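Local coordinates for protein putative triphosphoribosyl-dephospho-coA synthase (Archaeoglobus fulgidus DSM 4304, PDB 3H9P) that is of unknown function but may bind ATP and make triphosphoribosyl-dephospho-CoA, at residues V174-Y179 with E213-L218; T203-K208 with D219-K224. All blocks are in the same frame, centred on the assembly; numbering follows the deposited sequence.

Contact 1: V174-Y179 with E213-L218; sequences VVELYY and EERKEL
R215 spans the gap to V175, E176 and Y179 almost alone, between helix segments whose axes pass 13.1 Å apart. Its side chain, extended from CG to NE, runs across one face of the Y179 ring. CB starts beside the phenol, 3.6 Å from Y179 OH; CD then lies over the face in a CH-pi contact, 3.9 Å from the ring centroid. Further out the guanidinium is stacked nearly parallel to the ring, at 7°, and displaced toward its rim, giving an off-centre cation-pi contact with CZ 4.3 Å from the centroid. The end of the group meets E176 in a two-pronged salt bridge: R215 NH1 to E176 OE2 and R215 NH2 to E176 OE1 both measure 2.8 Å. Each oxygen is approached on its syn side, but the carboxylate and guanidinium planes are 34° apart. The CB of E176 points away from 213-218, and a bend at chi2 (-46°) swings the carboxylate back. V175 CG1 lies 3.9 Å from R215 NH1. A methionine in place of R215 would probably leave the E176 carboxylate without this charged mate. R215 NE donates a hydrogen bond to A209 O, and E176 OE2 also forms a salt bridge with K172. Behind 174-179, E176 and L177 rest on helix 155-167, while V174, L177 and Y178 touch helix 230-246.

Contact 2: T203-K208 with D219-K224; sequences TEWAEK and DEKLLK
W205 and K221 are the nearest backbone positions of the two helical segments, yet their CA atoms stand 10.4 Å apart, so the approach is made by long side chains. From W205 the indole reaches toward helix 212-225, its CG anti to the carbonyl carbon (chi1 -61°), and offers the far end of its six-membered ring. The K221 chain crosses the indole at about a right angle and meets it obliquely with its aliphatic part. K221 CE lies 3.3 Å from W205 CH2, a tight contact, and K221 CD is 3.5 Å from W205 CZ3. Bends at chi2 and chi4 shape this lysine, the latter nearly eclipsed at 20°. What touches the ring is thus the hydrocarbon portion of the chain, while NZ makes a long, weak ion pair with D225. L222 adds a lighter apolar contact at the ring edge, near its plane, where L222 CD1 is 4.5 Å from W205 CZ3.

The two segments belong to consecutive helices, 196-208 and 212-225, of a fold without strands, and only a three-residue connection separates these helices. Y198, on the first of them, extends the small cluster: it meets the W205 ring edge-to-face and touches both K221 and L222, and L222 also packs on I202.

Toward the connection, K208 NZ gives a hydrogen bond to E204 O, 3.1 Å away, and forms a salt bridge with E207 OE2. On another side of helix 196-208, A206 packs against L182 of helix 171-182 and, together with E207, against S183.

How the contacts relate
Contacts 1 and 2 use successive parts of helix 212-225, with centres 8 Å apart, and their segments alternate along the chain. L218 joins them directly: its CD1 lies 3.8 Å from W205 CE3 and its CD2 3.9 Å from A206 CA, so L218, in the 213-218 segment of contact 1, packs on helix 196-208. Y179 OH also lies 3.1 Å from D219 OD2, a second close approach between the contacts. Helix 212-225 therefore meets helix 171-182 through a charged and aromatic interface and helix 196-208 through a largely apolar one. Both contacts lie about 20 Å from the chain centre, and neither segment pair touches the other subunit.

Contact 1: V174-Y179 with E213-L218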
loop_
_atom_site.group_PDB
_atom_site.type_symbol
_atom_site.label_atom_id
_atom_site.label_comp_id
_atom_site.label_asym_id
_atom_site.label_seq_id
_atom_site.Cartn_x
_atom_site.Cartn_y
_atom_site.Cartn_z
ATOM N N VAL A 174 3.586 23.450 -19.984
ATOM C CA VAL A 174 4.018 22.398 -19.052
ATOM C C VAL A 174 3.536 22.718 -17.636
ATOM O O VAL A 174 3.084 21.820 -16.915
ATOM C CB VAL A 174 5.556 22.164 -19.055
ATOM C CG1 VAL A 174 5.959 21.229 -17.901
ATOM C CG2 VAL A 174 6.003 21.557 -20.367
ATOM N N VAL A 175 3.617 23.998 -17.258
ATOM C CA VAL A 175 3.065 24.472 -15.995
ATOM C C VAL A 175 1.559 24.246 -15.965
ATOM O O VAL A 175 1.030 23.612 -15.046
ATOM C CB VAL A 175 3.339 25.974 -15.783
ATOM C CG1 VAL A 175 2.781 26.437 -14.437
ATOM C CG2 VAL A 175 4.823 26.237 -15.871
ATOM N N GLU A 176 0.857 24.754 -16.968
ATOM C CA GLU A 176 -0.564 24.496 -16.997
ATOM C C GLU A 176 -0.860 22.997 -16.866
ATOM O O GLU A 176 -1.739 22.636 -16.101
ATOM C CB GLU A 176 -1.277 25.156 -18.178
ATOM C CG GLU A 176 -1.218 26.698 -18.162
ATOM C CD GLU A 176 -1.531 27.351 -16.807
ATOM O OE1 GLU A 176 -2.331 26.830 -16.020
ATOM O OE2 GLU A 176 -0.968 28.418 -16.521
ATOM N N LEU A 177 -0.103 22.139 -17.553
ATOM C CA LEU A 177 -0.292 20.685 -17.393
ATOM C C LEU A 177 -0.157 20.268 -15.942
ATOM O O LEU A 177 -1.005 19.572 -15.412
ATOM C CB LEU A 177 0.663 19.843 -18.254
ATOM C CG LEU A 177 0.438 18.308 -18.080
ATOM C CD1 LEU A 177 -1.058 17.882 -18.205
ATOM C CD2 LEU A 177 1.254 17.451 -19.008
ATOM N N TYR A 178 0.909 20.714 -15.295
ATOM C CA TYR A 178 1.192 20.304 -13.937
ATOM C C TYR A 178 0.026 20.635 -13.004
ATOM O O TYR A 178 -0.417 19.777 -12.220
ATOM C CB TYR A 178 2.506 20.935 -13.460
ATOM C CG TYR A 178 2.827 20.650 -12.020
ATOM C CD1 TYR A 178 3.341 19.408 -11.635
ATOM C CD2 TYR A 178 2.612 21.621 -11.037
ATOM C CE1 TYR A 178 3.648 19.141 -10.274
ATOM C CE2 TYR A 178 2.891 21.375 -9.711
ATOM C CZ TYR A 178 3.412 20.136 -9.324
ATOM O OH TYR A 178 3.698 19.900 -7.999
ATOM N N TYR A 179 -0.486 21.861 -13.077
ATOM C CA TYR A 179 -1.595 22.229 -12.181
ATOM C C TYR A 179 -2.900 21.499 -12.494
ATOM O O TYR A 179 -3.639 21.090 -11.574
ATOM C CB TYR A 179 -1.737 23.749 -11.993
ATOM C CG TYR A 179 -0.560 24.321 -11.196
ATOM C CD1 TYR A 179 -0.593 24.371 -9.799
ATOM C CD2 TYR A 179 0.590 24.775 -11.843
ATOM C CE1 TYR A 179 0.479 24.875 -9.062
ATOM C CE2 TYR A 179 1.674 25.289 -11.113
ATOM C CZ TYR A 179 1.612 25.320 -9.716
ATOM O OH TYR A 179 2.680 25.813 -8.979
ATOM N N GLU A 213 0.895 34.173 -8.130
ATOM C CA GLU A 213 1.001 34.382 -6.692
ATOM C C GLU A 213 0.319 33.242 -5.934
ATOM O O GLU A 213 0.913 32.652 -5.024
ATOM C CB GLU A 213 0.413 35.729 -6.273
ATOM C CG GLU A 213 1.087 36.379 -5.050
ATOM C CD GLU A 213 1.563 35.392 -3.967
ATOM O OE1 GLU A 213 0.883 34.374 -3.712
ATOM O OE2 GLU A 213 2.627 35.633 -3.358
ATOM N N GLU A 214 -0.921 32.934 -6.319
ATOM C CA GLU A 214 -1.655 31.831 -5.716
ATOM C C GLU A 214 -0.851 30.538 -5.814
ATOM O O GLU A 214 -0.841 29.738 -4.879
ATOM C CB GLU A 214 -3.033 31.669 -6.361
ATOM C CG GLU A 214 -4.036 32.710 -5.903
ATOM C CD GLU A 214 -5.254 32.812 -6.810
ATOM O OE1 GLU A 214 -5.153 32.497 -8.019
ATOM O OE2 GLU A 214 -6.323 33.205 -6.310
ATOM N N ARG A 215 -0.142 30.357 -6.923
ATOM C CA ARG A 215 0.645 29.138 -7.132
ATOM C C ARG A 215 1.914 29.020 -6.260
ATOM O O ARG A 215 2.296 27.918 -5.829
ATOM C CB ARG A 215 0.934 28.942 -8.624
ATOM C CG ARG A 215 -0.322 28.561 -9.389
ATOM C CD ARG A 215 -0.152 28.600 -10.908
ATOM N NE ARG A 215 -1.283 27.924 -11.518
ATOM C CZ ARG A 215 -1.495 27.750 -12.823
ATOM N NH1 ARG A 215 -0.651 28.217 -13.752
ATOM N NH2 ARG A 215 -2.598 27.098 -13.201
ATOM N N LYS A 216 2.563 30.143 -5.984
ATOM C CA LYS A 216 3.727 30.123 -5.111
ATOM C C LYS A 216 3.303 29.837 -3.673
ATOM O O LYS A 216 3.902 28.998 -2.991
ATOM C CB LYS A 216 4.466 31.440 -5.207
ATOM C CG LYS A 216 5.446 31.678 -4.086
ATOM C CD LYS A 216 6.807 31.025 -4.348
ATOM C CE LYS A 216 7.936 31.962 -3.850
ATOM N NZ LYS A 216 8.187 33.105 -4.775
ATOM N N GLU A 217 2.263 30.537 -3.228
ATOM C CA GLU A 217 1.629 30.273 -1.948
ATOM C C GLU A 217 1.548 28.777 -1.740
ATOM O O GLU A 217 2.142 28.236 -0.809
ATOM C CB GLU A 217 0.211 30.820 -1.972
ATOM C CG GLU A 217 -0.207 31.569 -0.740
ATOM C CD GLU A 217 -1.437 32.417 -1.005
ATOM O OE1 GLU A 217 -2.129 32.143 -2.021
ATOM O OE2 GLU A 217 -1.712 33.346 -0.215
ATOM N N LEU A 218 0.831 28.112 -2.643
ATOM C CA LEU A 218 0.617 26.686 -2.556
ATOM C C LEU A 218 1.939 25.958 -2.503
ATOM O O LEU A 218 2.143 25.125 -1.628
ATOM C CB LEU A 218 -0.237 26.178 -3.714
ATOM C CG LEU A 218 -0.504 24.667 -3.771
ATOM C CD1 LEU A 218 -1.176 24.123 -2.510
ATOM C CD2 LEU A 218 -1.381 24.357 -4.989
#

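Contact 2: T203-K208 with D219-K224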
loop_
_atom_site.group_PDB
_atom_site.type_symbol
_atom_site.label_atom_id
_atom_site.label_comp_id
_atom_site.label_asym_id
_atom_site.label_seq_id
_atom_site.Cartn_x
_atom_site.Cartn_y
_atom_site.Cartn_z
ATOM N N THR A 203 -5.794 18.752 -4.307
ATOM C CA THR A 203 -6.536 18.889 -5.542
ATOM C C THR A 203 -7.418 20.133 -5.455
ATOM O O THR A 203 -7.450 20.922 -6.398
ATOM C CB THR A 203 -7.324 17.652 -5.902
ATOM O OG1 THR A 203 -8.363 17.486 -4.952
ATOM C CG2 THR A 203 -6.414 16.422 -5.893
ATOM N N GLU A 204 -8.046 20.360 -4.302
ATOM C CA GLU A 204 -8.936 21.528 -4.141
ATOM C C GLU A 204 -8.179 22.848 -4.124
ATOM O O GLU A 204 -8.689 23.865 -4.639
ATOM C CB GLU A 204 -9.830 21.395 -2.907
ATOM C CG GLU A 204 -10.752 20.196 -3.024
ATOM C CD GLU A 204 -11.437 19.811 -1.725
ATOM O OE1 GLU A 204 -10.959 20.235 -0.656
ATOM O OE2 GLU A 204 -12.452 19.072 -1.778
ATOM N N TRP A 205 -6.982 22.834 -3.524
ATOM C CA TRP A 205 -6.160 24.043 -3.483
ATOM C C TRP A 205 -5.590 24.278 -4.854
ATOM O O TRP A 205 -5.536 25.418 -5.320
ATOM C CB TRP A 205 -5.014 23.938 -2.478
ATOM C CG TRP A 205 -5.458 23.741 -1.054
ATOM C CD1 TRP A 205 -6.642 24.148 -0.493
ATOM C CD2 TRP A 205 -4.722 23.095 -0.013
ATOM N NE1 TRP A 205 -6.692 23.774 0.826
ATOM C CE2 TRP A 205 -5.525 23.131 1.150
ATOM C CE3 TRP A 205 -3.460 22.496 0.055
ATOM C CZ2 TRP A 205 -5.095 22.593 2.380
ATOM C CZ3 TRP A 205 -3.048 21.939 1.263
ATOM C CH2 TRP A 205 -3.864 21.990 2.407
ATOM N N ALA A 206 -5.184 23.188 -5.519
ATOM C CA ALA A 206 -4.658 23.309 -6.877
ATOM C C ALA A 206 -5.690 23.942 -7.790
ATOM O O ALA A 206 -5.341 24.824 -8.553
ATOM C CB ALA A 206 -4.153 21.955 -7.455
ATOM N N GLU A 207 -6.949 23.517 -7.717
ATOM C CA GLU A 207 -7.920 24.007 -8.712
ATOM C C GLU A 207 -8.245 25.476 -8.463
ATOM O O GLU A 207 -8.796 26.143 -9.308
ATOM C CB GLU A 207 -9.196 23.154 -8.780
ATOM C CG GLU A 207 -10.013 23.128 -7.522
ATOM C CD GLU A 207 -11.219 22.195 -7.609
ATOM O OE1 GLU A 207 -11.440 21.580 -8.680
ATOM O OE2 GLU A 207 -11.972 22.107 -6.607
ATOM N N LYS A 208 -7.875 25.973 -7.294
ATOM C CA LYS A 208 -8.162 27.356 -6.986
ATOM C C LYS A 208 -6.897 28.187 -7.064
ATOM O O LYS A 208 -6.951 29.412 -6.910
ATOM C CB LYS A 208 -8.880 27.483 -5.627
ATOM C CG LYS A 208 -10.363 27.128 -5.728
ATOM C CD LYS A 208 -11.130 27.257 -4.411
ATOM C CE LYS A 208 -11.060 25.960 -3.592
ATOM N NZ LYS A 208 -11.595 24.762 -4.340
ATOM N N ASP A 219 2.849 26.287 -3.412
ATOM C CA ASP A 219 4.118 25.581 -3.464
ATOM C C ASP A 219 4.781 25.666 -2.116
ATOM O O ASP A 219 5.250 24.654 -1.581
ATOM C CB ASP A 219 5.024 26.173 -4.540
ATOM C CG ASP A 219 4.644 25.714 -5.933
ATOM O OD1 ASP A 219 4.020 24.627 -6.039
ATOM O OD2 ASP A 219 4.948 26.435 -6.915
ATOM N N GLU A 220 4.767 26.868 -1.546
ATOM C CA GLU A 220 5.381 27.102 -0.251
ATOM C C GLU A 220 4.658 26.431 0.916
ATOM O O GLU A 220 5.280 26.157 1.958
ATOM C CB GLU A 220 5.539 28.594 0.014
ATOM C CG GLU A 220 6.732 28.887 0.855
ATOM C CD GLU A 220 6.634 30.223 1.563
ATOM O OE1 GLU A 220 6.397 31.249 0.876
ATOM O OE2 GLU A 220 6.795 30.233 2.809
ATOM N N LYS A 221 3.357 26.184 0.756
ATOM C CA LYS A 221 2.619 25.483 1.808
ATOM C C LYS A 221 2.982 24.001 1.811
ATOM O O LYS A 221 3.244 23.411 2.864
ATOM C CB LYS A 221 1.113 25.660 1.673
ATOM C CG LYS A 221 0.375 25.191 2.931
ATOM C CD LYS A 221 -0.904 24.385 2.604
ATOM C CE LYS A 221 -1.576 23.907 3.883
ATOM N NZ LYS A 221 -1.138 24.708 5.067
ATOM N N LEU A 222 2.992 23.430 0.609
ATOM C CA LEU A 222 3.448 22.075 0.350
ATOM C C LEU A 222 4.863 21.824 0.885
ATOM O O LEU A 222 5.132 20.787 1.501
ATOM C CB LEU A 222 3.368 21.810 -1.157
ATOM C CG LEU A 222 2.070 21.187 -1.699
ATOM C CD1 LEU A 222 0.817 21.652 -0.962
ATOM C CD2 LEU A 222 1.923 21.353 -3.219
ATOM N N LEU A 223 5.753 22.788 0.662
ATOM C CA LEU A 223 7.100 22.734 1.219
ATOM C C LEU A 223 7.136 22.802 2.752
ATOM O O LEU A 223 7.671 21.893 3.392
ATOM C CB LEU A 223 7.994 23.814 0.610
ATOM C CG LEU A 223 9.483 23.610 0.887
ATOM C CD1 LEU A 223 9.962 22.303 0.264
ATOM C CD2 LEU A 223 10.298 24.785 0.373
ATOM N N LYS A 224 6.581 23.857 3.347
ATOM C CA LYS A 224 6.564 23.953 4.813
ATOM C C LYS A 224 5.917 22.701 5.422
ATOM O O LYS A 224 6.337 22.229 6.481
ATOM C CB LYS A 224 5.865 25.226 5.291
ATOM C CG LYS A 224 6.669 26.523 5.094
ATOM C CD LYS A 224 7.500 26.949 6.359
ATOM C CE LYS A 224 7.485 28.470 6.559
ATOM N NZ LYS A 224 7.946 28.931 7.924
#